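Local coordinates for ferric uptake regulation protein (Helicobacter pylori, PDB 2XIG), which probably acts as a global transcriptional repressor, using ferrous iron as cofactor to bind the operators of the genes it controls, at residues L80-S85 and H99-H104; C105-E110 and V140-C145. The protein carries 2 engineered substitutions. All coordinates share one frame; numbering follows the deposited sequence.

Contact 1 of 2, residues L80-S85 and H99-H104. With ZN (zinc ion), chain L; ZN (zinc ion), chain M.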
loop_
_atom_site.group_PDB
_atom_site.type_symbol
_atom_site.label_atom_id
_atom_site.label_comp_id
_atom_site.label_asym_id
_atom_site.label_seq_id
_atom_site.Cartn_x
_atom_site.Cartn_y
_atom_site.Cartn_z
ATOM N N LEU C 80 -18.170 2.205 -6.378
ATOM C CA LEU C 80 -17.414 1.116 -5.760
ATOM C C LEU C 80 -15.999 1.648 -5.590
ATOM O O LEU C 80 -15.399 2.085 -6.562
ATOM C CB LEU C 80 -17.391 -0.097 -6.694
ATOM C CG LEU C 80 -16.599 -1.354 -6.306
ATOM C CD1 LEU C 80 -17.097 -1.942 -4.992
ATOM C CD2 LEU C 80 -16.652 -2.394 -7.421
ATOM N N GLU C 81 -15.480 1.650 -4.367
ATOM C CA GLU C 81 -14.113 2.127 -4.145
ATOM C C GLU C 81 -13.193 0.991 -3.703
ATOM O O GLU C 81 -13.521 0.256 -2.773
ATOM C CB GLU C 81 -14.089 3.229 -3.083
ATOM C CG GLU C 81 -15.222 4.232 -3.190
ATOM C CD GLU C 81 -15.185 5.279 -2.088
ATOM O OE1 GLU C 81 -16.264 5.605 -1.546
ATOM O OE2 GLU C 81 -14.080 5.773 -1.762
ATOM N N THR C 82 -12.057 0.838 -4.376
ATOM C CA THR C 82 -10.951 0.048 -3.830
ATOM C C THR C 82 -9.621 0.701 -4.195
ATOM O O THR C 82 -9.534 1.449 -5.170
ATOM C CB THR C 82 -10.941 -1.437 -4.302
ATOM O OG1 THR C 82 -10.394 -1.537 -5.625
ATOM C CG2 THR C 82 -12.344 -2.054 -4.256
ATOM N N SER C 83 -8.590 0.423 -3.406
ATOM C CA SER C 83 -7.273 0.954 -3.707
ATOM C C SER C 83 -6.818 0.459 -5.075
ATOM O O SER C 83 -6.228 1.208 -5.849
ATOM C CB SER C 83 -6.263 0.573 -2.620
ATOM O OG SER C 83 -6.231 -0.825 -2.396
ATOM N N LYS C 84 -7.121 -0.798 -5.382
ATOM C CA LYS C 84 -6.638 -1.411 -6.618
ATOM C C LYS C 84 -7.316 -0.857 -7.874
ATOM O O LYS C 84 -6.649 -0.580 -8.875
ATOM C CB LYS C 84 -6.778 -2.935 -6.556
ATOM C CG LYS C 84 -5.949 -3.666 -7.597
ATOM C CD LYS C 84 -6.717 -3.851 -8.892
ATOM C CE LYS C 84 -5.819 -3.613 -10.099
ATOM N NZ LYS C 84 -4.478 -4.250 -9.964
ATOM N N SER C 85 -8.635 -0.693 -7.810
ATOM C CA SER C 85 -9.419 -0.241 -8.954
ATOM C C SER C 85 -9.746 1.251 -8.890
ATOM O O SER C 85 -10.254 1.818 -9.852
ATOM C CB SER C 85 -10.731 -1.026 -9.026
ATOM O OG SER C 85 -11.549 -0.737 -7.903
ATOM N N HIS C 99 -19.514 -7.415 -4.558
ATOM C CA HIS C 99 -18.461 -7.358 -5.560
ATOM C C HIS C 99 -17.243 -8.201 -5.263
ATOM O O HIS C 99 -16.749 -8.231 -4.140
ATOM C CB HIS C 99 -17.999 -5.920 -5.759
ATOM C CG HIS C 99 -19.074 -5.012 -6.255
ATOM N ND1 HIS C 99 -19.864 -4.268 -5.404
ATOM C CD2 HIS C 99 -19.504 -4.737 -7.509
ATOM C CE1 HIS C 99 -20.720 -3.558 -6.114
ATOM N NE2 HIS C 99 -20.521 -3.824 -7.392
ATOM N N ILE C 100 -16.766 -8.864 -6.311
ATOM C CA ILE C 100 -15.472 -9.524 -6.313
ATOM C C ILE C 100 -14.539 -8.659 -7.167
ATOM O O ILE C 100 -14.919 -8.205 -8.236
ATOM C CB ILE C 100 -15.611 -10.934 -6.924
ATOM C CG1 ILE C 100 -16.331 -11.855 -5.938
ATOM C CG2 ILE C 100 -14.257 -11.514 -7.300
ATOM C CD1 ILE C 100 -17.010 -13.053 -6.583
ATOM N N ILE C 101 -13.325 -8.420 -6.689
ATOM C CA ILE C 101 -12.378 -7.562 -7.406
ATOM C C ILE C 101 -11.033 -8.262 -7.489
ATOM O O ILE C 101 -10.492 -8.685 -6.473
ATOM C CB ILE C 101 -12.175 -6.202 -6.687
ATOM C CG1 ILE C 101 -13.515 -5.498 -6.441
ATOM C CG2 ILE C 101 -11.209 -5.307 -7.470
ATOM C CD1 ILE C 101 -14.054 -5.716 -5.049
ATOM N N CYS C 102 -10.496 -8.393 -8.700
ATOM C CA CYS C 102 -9.213 -9.045 -8.890
ATOM C C CYS C 102 -8.075 -8.082 -8.563
ATOM O O CYS C 102 -7.996 -6.997 -9.125
ATOM C CB CYS C 102 -9.055 -9.551 -10.323
ATOM S SG CYS C 102 -7.450 -10.333 -10.564
ATOM N N LEU C 103 -7.202 -8.492 -7.652
ATOM C CA LEU C 103 -6.085 -7.654 -7.228
ATOM C C LEU C 103 -5.034 -7.456 -8.310
ATOM O O LEU C 103 -4.202 -6.553 -8.211
ATOM C CB LEU C 103 -5.414 -8.258 -6.000
ATOM C CG LEU C 103 -6.257 -8.195 -4.735
ATOM C CD1 LEU C 103 -5.809 -9.259 -3.764
ATOM C CD2 LEU C 103 -6.183 -6.802 -4.112
ATOM N N HIS C 104 -5.054 -8.305 -9.330
ATOM C CA HIS C 104 -4.009 -8.239 -10.348
ATOM C C HIS C 104 -4.443 -7.418 -11.558
ATOM O O HIS C 104 -3.709 -6.537 -12.007
ATOM C CB HIS C 104 -3.553 -9.641 -10.769
ATOM C CG HIS C 104 -2.375 -9.633 -11.697
ATOM N ND1 HIS C 104 -1.156 -9.097 -11.344
ATOM C CD2 HIS C 104 -2.231 -10.092 -12.962
ATOM C CE1 HIS C 104 -0.311 -9.225 -12.353
ATOM N NE2 HIS C 104 -0.939 -9.829 -13.347
HETATM ZN ZN ZN L . -21.703 -3.279 -9.047
HETATM ZN ZN ZN M . -7.508 -10.743 -12.903
#
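With chi1 at 177°, Leu80 swings CG away from its backbone nitrogen and holds both methyls over one face of the His99 imidazole, which comes from the opposite direction on a CB-CG bond set beside the nitrogen of His99. The CD2 methyl of Leu80 lies 3.9 Å from the ring centroid of His99, only 21° off the ring normal, a CH-pi contact, while Leu80 CD1 settles 3.6 Å from His99 ND1. The other ring nitrogen, His99 NE2, binds a zinc ion at 2.1 Å, in a site completed by His42, Glu90 and His97, so Leu80 is a second-shell residue, a hydrophobic side chain backing a metal ligand. Farther along, Thr82 CG2 and Ile101 CD1 meet tip to tip at 4.1 Å.

The far end of the contact is polar. Lys84, bent at three successive torsions, curls over the turn that follows strand 98-102. Its NZ donates to Leu103 O at 2.9 Å, approaching from 57° outside the carbonyl plane, and makes a weak bond from NZ to His104 O at 3.2 Å. Cys102, the last residue of the strand before this turn, binds a different zinc ion through SG at 2.4 Å and also accepts a hydrogen bond there from His104 N.

The chemistry thus divides in two: nonpolar packing probably limits the tilt of a zinc-bound ring, whereas a lysine clasps backbone carbonyls beside a zinc-bound cysteine, joining the two-stranded wing of the probable DNA-binding domain to the dimerization domain without any backbone ladder between these segments.

Contact 2 of 2, residues C105-E110 and V140-C145. With ZN (zinc ion), chain M.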
loop_
_atom_site.group_PDB
_atom_site.type_symbol
_atom_site.label_atom_id
_atom_site.label_comp_id
_atom_site.label_asym_id
_atom_site.label_seq_id
_atom_site.Cartn_x
_atom_site.Cartn_y
_atom_site.Cartn_z
ATOM N N CYS C 105 -5.643 -7.687 -12.070
ATOM C CA CYS C 105 -6.105 -7.033 -13.296
ATOM C C CYS C 105 -7.221 -6.014 -13.062
ATOM O O CYS C 105 -7.604 -5.288 -13.974
ATOM C CB CYS C 105 -6.533 -8.072 -14.333
ATOM S SG CYS C 105 -8.176 -8.811 -14.018
ATOM N N GLY C 106 -7.747 -5.964 -11.842
ATOM C CA GLY C 106 -8.737 -4.961 -11.487
ATOM C C GLY C 106 -10.154 -5.280 -11.932
ATOM O O GLY C 106 -11.080 -4.501 -11.695
ATOM N N LYS C 107 -10.326 -6.424 -12.583
ATOM C CA LYS C 107 -11.645 -6.862 -13.036
ATOM C C LYS C 107 -12.637 -6.946 -11.878
ATOM O O LYS C 107 -12.283 -7.381 -10.785
ATOM C CB LYS C 107 -11.512 -8.231 -13.703
ATOM C CG LYS C 107 -12.803 -8.959 -13.981
ATOM C CD LYS C 107 -12.518 -10.388 -14.413
ATOM C CE LYS C 107 -11.557 -10.401 -15.585
ATOM N NZ LYS C 107 -11.173 -11.777 -15.972
ATOM N N ILE C 108 -13.886 -6.550 -12.130
ATOM C CA ILE C 108 -14.929 -6.613 -11.110
ATOM C C ILE C 108 -15.984 -7.621 -11.521
ATOM O O ILE C 108 -16.463 -7.608 -12.655
ATOM C CB ILE C 108 -15.587 -5.234 -10.867
ATOM C CG1 ILE C 108 -14.568 -4.251 -10.285
ATOM C CG2 ILE C 108 -16.803 -5.367 -9.938
ATOM C CD1 ILE C 108 -14.927 -2.797 -10.517
ATOM N N ILE C 109 -16.316 -8.516 -10.600
ATOM C CA ILE C 109 -17.337 -9.523 -10.837
ATOM C C ILE C 109 -18.471 -9.288 -9.841
ATOM O O ILE C 109 -18.229 -9.156 -8.645
ATOM C CB ILE C 109 -16.769 -10.947 -10.666
ATOM C CG1 ILE C 109 -15.741 -11.248 -11.761
ATOM C CG2 ILE C 109 -17.880 -11.988 -10.682
ATOM C CD1 ILE C 109 -14.976 -12.534 -11.535
ATOM N N GLU C 110 -19.702 -9.208 -10.339
ATOM C CA GLU C 110 -20.858 -8.994 -9.472
ATOM C C GLU C 110 -21.397 -10.329 -8.976
ATOM O O GLU C 110 -21.350 -11.319 -9.693
ATOM C CB GLU C 110 -21.970 -8.279 -10.243
ATOM C CG GLU C 110 -21.568 -6.956 -10.879
ATOM C CD GLU C 110 -22.691 -6.362 -11.728
ATOM O OE1 GLU C 110 -23.766 -6.990 -11.818
ATOM O OE2 GLU C 110 -22.504 -5.273 -12.302
ATOM N N VAL C 140 -9.525 -10.994 -4.969
ATOM C CA VAL C 140 -9.127 -12.299 -5.467
ATOM C C VAL C 140 -8.017 -12.184 -6.503
ATOM O O VAL C 140 -7.667 -11.092 -6.924
ATOM C CB VAL C 140 -10.321 -12.990 -6.163
ATOM C CG1 VAL C 140 -11.494 -13.132 -5.196
ATOM C CG2 VAL C 140 -10.742 -12.194 -7.391
ATOM N N TRP C 141 -7.474 -13.332 -6.893
ATOM C CA TRP C 141 -6.826 -13.483 -8.191
ATOM C C TRP C 141 -7.829 -14.201 -9.076
ATOM O O TRP C 141 -8.237 -15.327 -8.771
ATOM C CB TRP C 141 -5.553 -14.327 -8.093
ATOM C CG TRP C 141 -4.563 -13.847 -7.098
ATOM C CD1 TRP C 141 -4.492 -12.600 -6.550
ATOM C CD2 TRP C 141 -3.478 -14.599 -6.536
ATOM N NE1 TRP C 141 -3.434 -12.531 -5.673
ATOM C CE2 TRP C 141 -2.794 -13.744 -5.647
ATOM C CE3 TRP C 141 -3.016 -15.913 -6.697
ATOM C CZ2 TRP C 141 -1.671 -14.156 -4.918
ATOM C CZ3 TRP C 141 -1.902 -16.326 -5.968
ATOM C CH2 TRP C 141 -1.242 -15.446 -5.091
ATOM N N CYS C 142 -8.240 -13.556 -10.160
ATOM C CA CYS C 142 -9.320 -14.091 -10.971
ATOM C C CYS C 142 -8.815 -15.259 -11.810
ATOM O O CYS C 142 -7.608 -15.508 -11.894
ATOM C CB CYS C 142 -9.925 -13.001 -11.860
ATOM S SG CYS C 142 -8.982 -12.638 -13.369
ATOM N N LYS C 143 -9.752 -15.975 -12.413
ATOM C CA LYS C 143 -9.432 -17.112 -13.264
ATOM C C LYS C 143 -8.421 -16.735 -14.345
ATOM O O LYS C 143 -7.453 -17.455 -14.569
ATOM C CB LYS C 143 -10.710 -17.643 -13.915
ATOM C CG LYS C 143 -10.503 -18.872 -14.770
ATOM C CD LYS C 143 -11.816 -19.328 -15.385
ATOM C CE LYS C 143 -11.634 -20.597 -16.205
ATOM N NZ LYS C 143 -10.676 -20.401 -17.330
ATOM N N GLU C 144 -8.652 -15.609 -15.014
ATOM C CA GLU C 144 -7.833 -15.242 -16.171
ATOM C C GLU C 144 -6.382 -14.918 -15.793
ATOM O O GLU C 144 -5.456 -15.267 -16.522
ATOM C CB GLU C 144 -8.465 -14.075 -16.939
ATOM C CG GLU C 144 -9.695 -14.464 -17.784
ATOM C CD GLU C 144 -10.896 -14.875 -16.942
ATOM O OE1 GLU C 144 -11.113 -14.278 -15.864
ATOM O OE2 GLU C 144 -11.632 -15.794 -17.360
ATOM N N CYS C 145 -6.190 -14.263 -14.649
ATOM C CA CYS C 145 -4.842 -13.925 -14.179
ATOM C C CYS C 145 -4.078 -15.129 -13.632
ATOM O O CYS C 145 -2.845 -15.149 -13.650
ATOM C CB CYS C 145 -4.889 -12.811 -13.126
ATOM S SG CYS C 145 -5.349 -11.220 -13.797
HETATM ZN ZN ZN M . -7.508 -10.743 -12.903
#
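Cys105 meets Cys142 and Cys145 around a zinc ion, and this cluster, around the buried Cys142, is the tight part of a surface contact. The metal lies 2.3 Å from Cys105 SG and 2.4 Å from Cys145 SG; Cys142 is the third ligand, and Cys102 completes the set. Cys105 CB presses to 3.4 Å from Cys145 SG. The sulfurs are also tied to the backbone: Cys142, at the N-cap of the short helix that follows, accepts from Cys145 N through SG at 3.5 Å (N-H...S angle 158°), and Lys107 N donates to Cys105 SG. Such N-H groups would be expected to temper the negative charge of the thiolates.

The loose side is a single long arm reaching the exposed Glu144. Lys107, extended except for a bend at chi3 (-54°), brings NZ to 3.5 Å from Cys142 SG and forms a salt bridge from NZ to Glu144 OE1, the two side chains crossing at about a right angle; its modelled length, 2.5 Å, is doubtfully short.

Two Cys-x-x-Cys pairs, one spanning the end of strand 98-102 and the turn after it, the other beginning at the helix N-cap, make this the four-cysteine zinc site found in many Fur proteins.

Overall arrangement
From the N terminus the chain passes through the helices of the DNA-binding part and enters the small antiparallel sheet of strands 77-82 and 86-91. Contact 1 closes the loop that runs through strand 86-91 and back to strand 98-102. Contact 2 opens only afterwards and closes a longer excursion through helix 114-126 and strand 130-141, so the two lie in series and neither encloses nor crosses the other. They nevertheless share a zinc ion, and strand 98-102, flanked by 108-111 and 130-141, links them. Contact 1 therefore ties the two sheets together, whereas contact 2 staples the dimerization sheet's end, close to where Val140 and Trp141 pair with a strand of the second subunit.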